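Local coordinates for pirin-like protein YHAK (PDB 2VEC) that is a monomeric cytoplasmic bicupin of the pirin family, redox-sensitive and without quercetin 2,3-dioxygenase activity, at residues K84-N89 and Q177-V182. Sequence-based numbering, arbitrary orientation.
Sequences KVDILN and QLRQQV
Asp86 lays its carboxylate against the NE edge of the Arg179 guanidinium, and the two flat groups lie nearly in one plane, 10° apart. The salt bridge is side-on and bidentate: Arg179 NH2 reaches Asp86 OD1 at 2.8 Å, and Arg179 NE reaches Asp86 OD2, also at 2.8 Å. Both carboxylate oxygens use their syn lone pairs, and the N-H of NH2 points almost straight at its acceptor (172°). Arg179 gets there because its chain runs extended from CG to NE after chi1 sets CG between the backbone N and the carbonyl carbon. Gln180 comes from a different direction. Gln180 NE2 donates to Asp86 OD2 over 3.0 Å from above the carboxylate plane, the amide being turned 74° from the carboxylate; a bend at chi2 turns the amide so that NE2 comes over OD2. The same NE2 also bonds Asp143 O, its stronger partner. A water donates to Asp86 OD2 (2.8 Å) and to Gln180 OE1 and accepts from Arg179 N, so OD2 receives three hydrogen bonds. OD1 has a second donor in Thr118 N, while Arg179 NH2 also donates to Thr118 O, and NH1 to Arg148 O. With so many donors around it, the buried carboxylate is probably held in its charged form. Beyond the polar group, Leu88 CD1 and Leu178 CD2 meet loosely at 4.4 Å, and both leucines also touch Leu115. The contact thus joins the two cupin domains of the bicupin: strand 85-93, paired antiparallel with strands 135-143 and 112-116 in the N-terminal cupin, faces the loop between strands 176-177 and 183-189 of the C-terminal cupin.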
ATOM      1  N   LYS A  84      -8.182  -0.467 -15.552  1.00 40.72           N
ATOM      2  CA  LYS A  84      -6.750  -0.696 -15.949  1.00 38.88           C
ATOM      3  C   LYS A  84      -5.771  -0.407 -14.798  1.00 33.83           C
ATOM      4  O   LYS A  84      -4.801   0.326 -14.944  1.00 31.02           O
ATOM      5  CB  LYS A  84      -6.332   0.072 -17.219  1.00 39.35           C
ATOM      6  CG  LYS A  84      -6.929  -0.498 -18.517  1.00 42.46           C
ATOM      7  CD  LYS A  84      -6.469   0.227 -19.789  1.00 45.17           C
ATOM      8  CE  LYS A  84      -7.265  -0.321 -20.993  1.00 50.95           C
ATOM      9  NZ  LYS A  84      -7.006   0.339 -22.315  1.00 57.16           N
ATOM     10  N   VAL A  85      -6.063  -1.010 -13.656  1.00 32.07           N
ATOM     11  CA  VAL A  85      -5.233  -0.877 -12.469  1.00 29.84           C
ATOM     12  C   VAL A  85      -5.170  -2.237 -11.780  1.00 29.98           C
ATOM     13  O   VAL A  85      -6.101  -3.036 -11.904  1.00 33.25           O
ATOM     14  CB  VAL A  85      -5.797   0.144 -11.441  1.00 29.12           C
ATOM     15  CG1 VAL A  85      -5.674   1.592 -11.977  1.00 27.25           C
ATOM     16  CG2 VAL A  85      -7.268  -0.204 -11.032  1.00 30.68           C
ATOM     17  N   ASP A  86      -4.070  -2.485 -11.088  1.00 27.20           N
ATOM     18  CA  ASP A  86      -3.964  -3.631 -10.200  1.00 26.82           C
ATOM     19  C   ASP A  86      -4.164  -3.151  -8.800  1.00 26.80           C
ATOM     20  O   ASP A  86      -3.872  -1.992  -8.481  1.00 25.51           O
ATOM     21  CB  ASP A  86      -2.596  -4.271 -10.331  1.00 25.24           C
ATOM     22  CG  ASP A  86      -2.419  -4.939 -11.703  1.00 27.16           C
ATOM     23  OD1 ASP A  86      -3.445  -5.316 -12.329  1.00 28.91           O
ATOM     24  OD2 ASP A  86      -1.268  -5.085 -12.140  1.00 26.53           O
ATOM     25  N   ILE A  87      -4.645  -4.060  -7.958  1.00 25.23           N
ATOM     26  CA  ILE A  87      -5.109  -3.683  -6.614  1.00 26.66           C
ATOM     27  C   ILE A  87      -4.245  -4.396  -5.605  1.00 26.30           C
ATOM     28  O   ILE A  87      -4.117  -5.615  -5.655  1.00 27.14           O
ATOM     29  CB  ILE A  87      -6.592  -4.141  -6.416  1.00 28.49           C
ATOM     30  CG1 ILE A  87      -7.531  -3.578  -7.505  1.00 31.69           C
ATOM     31  CG2 ILE A  87      -7.109  -3.832  -5.009  1.00 31.51           C
ATOM     32  CD1 ILE A  87      -7.500  -2.091  -7.663  1.00 31.62           C
ATOM     33  N   LEU A  88      -3.664  -3.661  -4.670  1.00 25.39           N
ATOM     34  CA  LEU A  88      -2.913  -4.307  -3.605  1.00 26.35           C
ATOM     35  C   LEU A  88      -3.540  -3.954  -2.282  1.00 26.15           C
ATOM     36  O   LEU A  88      -3.635  -2.764  -1.946  1.00 26.32           O
ATOM     37  CB  LEU A  88      -1.458  -3.841  -3.660  1.00 25.76           C
ATOM     38  CG  LEU A  88      -0.383  -4.658  -2.917  1.00 30.20           C
ATOM     39  CD1 LEU A  88       0.987  -4.447  -3.567  1.00 28.62           C
ATOM     40  CD2 LEU A  88      -0.356  -4.265  -1.424  1.00 31.13           C
ATOM     41  N   ASN A  89      -3.969  -4.978  -1.533  1.00 26.38           N
ATOM     42  CA  ASN A  89      -4.620  -4.809  -0.254  1.00 28.04           C
ATOM     43  C   ASN A  89      -3.691  -5.244   0.871  1.00 29.27           C
ATOM     44  O   ASN A  89      -3.026  -6.297   0.785  1.00 29.43           O
ATOM     45  CB  ASN A  89      -5.931  -5.653  -0.176  1.00 30.46           C
ATOM     46  CG  ASN A  89      -7.002  -5.169  -1.178  1.00 34.16           C
ATOM     47  OD1 ASN A  89      -7.063  -3.987  -1.509  1.00 36.13           O
ATOM     48  ND2 ASN A  89      -7.762  -6.086  -1.730  1.00 36.23           N
ATOM     49  N   GLN A 177       5.057 -10.163  -6.846  1.00 27.70           N
ATOM     50  CA  GLN A 177       5.598  -9.763  -8.159  1.00 29.04           C
ATOM     51  C   GLN A 177       4.625  -8.785  -8.803  1.00 27.63           C
ATOM     52  O   GLN A 177       3.474  -9.131  -9.049  1.00 28.01           O
ATOM     53  CB  GLN A 177       5.780 -10.986  -9.033  1.00 31.34           C
ATOM     54  CG  GLN A 177       6.245 -10.656 -10.431  1.00 32.61           C
ATOM     55  CD  GLN A 177       6.499 -11.926 -11.198  1.00 39.74           C
ATOM     56  OE1 GLN A 177       7.383 -12.689 -10.845  1.00 43.61           O
ATOM     57  NE2 GLN A 177       5.668 -12.201 -12.193  1.00 42.90           N
ATOM     58  N   LEU A 178       5.102  -7.588  -9.130  1.00 27.60           N
ATOM     59  CA  LEU A 178       4.280  -6.585  -9.822  1.00 25.79           C
ATOM     60  C   LEU A 178       4.565  -6.554 -11.318  1.00 27.99           C
ATOM     61  O   LEU A 178       5.683  -6.850 -11.759  1.00 28.42           O
ATOM     62  CB  LEU A 178       4.572  -5.205  -9.236  1.00 24.06           C
ATOM     63  CG  LEU A 178       4.269  -5.017  -7.742  1.00 26.34           C
ATOM     64  CD1 LEU A 178       4.752  -3.577  -7.348  1.00 24.67           C
ATOM     65  CD2 LEU A 178       2.804  -5.180  -7.455  1.00 23.47           C
ATOM     66  N   ARG A 179       3.569  -6.178 -12.114  1.00 27.30           N
ATOM     67  CA  ARG A 179       3.822  -5.926 -13.529  1.00 28.67           C
ATOM     68  C   ARG A 179       4.013  -4.420 -13.803  1.00 29.06           C
ATOM     69  O   ARG A 179       3.948  -3.990 -14.958  1.00 30.06           O
ATOM     70  CB  ARG A 179       2.713  -6.526 -14.398  1.00 30.11           C
ATOM     71  CG  ARG A 179       1.317  -6.087 -14.048  1.00 30.80           C
ATOM     72  CD  ARG A 179       0.358  -6.682 -15.029  1.00 30.45           C
ATOM     73  NE  ARG A 179      -1.016  -6.478 -14.598  1.00 31.86           N
ATOM     74  CZ  ARG A 179      -2.076  -7.025 -15.182  1.00 31.39           C
ATOM     75  NH1 ARG A 179      -1.944  -7.815 -16.276  1.00 29.96           N
ATOM     76  NH2 ARG A 179      -3.277  -6.756 -14.671  1.00 32.75           N
ATOM     77  N   GLN A 180       4.249  -3.660 -12.732  1.00 26.84           N
ATOM     78  CA  GLN A 180       4.742  -2.268 -12.786  1.00 27.59           C
ATOM     79  C   GLN A 180       6.178  -2.241 -12.284  1.00 28.22           C
ATOM     80  O   GLN A 180       6.581  -3.133 -11.525  1.00 28.26           O
ATOM     81  CB  GLN A 180       3.941  -1.334 -11.864  1.00 25.89           C
ATOM     82  CG  GLN A 180       2.466  -1.227 -12.223  1.00 28.76           C
ATOM     83  CD  GLN A 180       1.625  -2.434 -11.711  1.00 29.12           C
ATOM     84  OE1 GLN A 180       2.013  -3.133 -10.785  1.00 29.15           O
ATOM     85  NE2 GLN A 180       0.484  -2.664 -12.344  1.00 27.91           N
ATOM     86  N   GLN A 181       6.928  -1.201 -12.678  1.00 27.53           N
ATOM     87  CA  GLN A 181       8.311  -0.992 -12.197  1.00 28.43           C
ATOM     88  C   GLN A 181       8.290  -0.238 -10.870  1.00 26.56           C
ATOM     89  O   GLN A 181       8.717   0.921 -10.770  1.00 25.18           O
ATOM     90  CB  GLN A 181       9.140  -0.215 -13.229  1.00 30.53           C
ATOM     91  CG  GLN A 181       9.550  -1.013 -14.420  1.00 35.64           C
ATOM     92  CD  GLN A 181      10.268  -2.303 -14.063  1.00 42.71           C
ATOM     93  OE1 GLN A 181       9.799  -3.382 -14.412  1.00 43.54           O
ATOM     94  NE2 GLN A 181      11.409  -2.198 -13.338  1.00 42.20           N
ATOM     95  N   VAL A 182       7.728  -0.887  -9.853  1.00 24.47           N
ATOM     96  CA  VAL A 182       7.442  -0.245  -8.587  1.00 24.04           C
ATOM     97  C   VAL A 182       8.034  -1.124  -7.474  1.00 24.63           C
ATOM     98  O   VAL A 182       8.031  -2.360  -7.599  1.00 25.06           O
ATOM     99  CB  VAL A 182       5.878  -0.108  -8.377  1.00 23.14           C
ATOM    100  CG1 VAL A 182       5.493   0.197  -6.924  1.00 24.08           C
ATOM    101  CG2 VAL A 182       5.352   0.952  -9.319  1.00 23.16           C
TER
HETATM  102  O   HOH W   1       1.024  -5.756 -10.630  1.00 23.36           O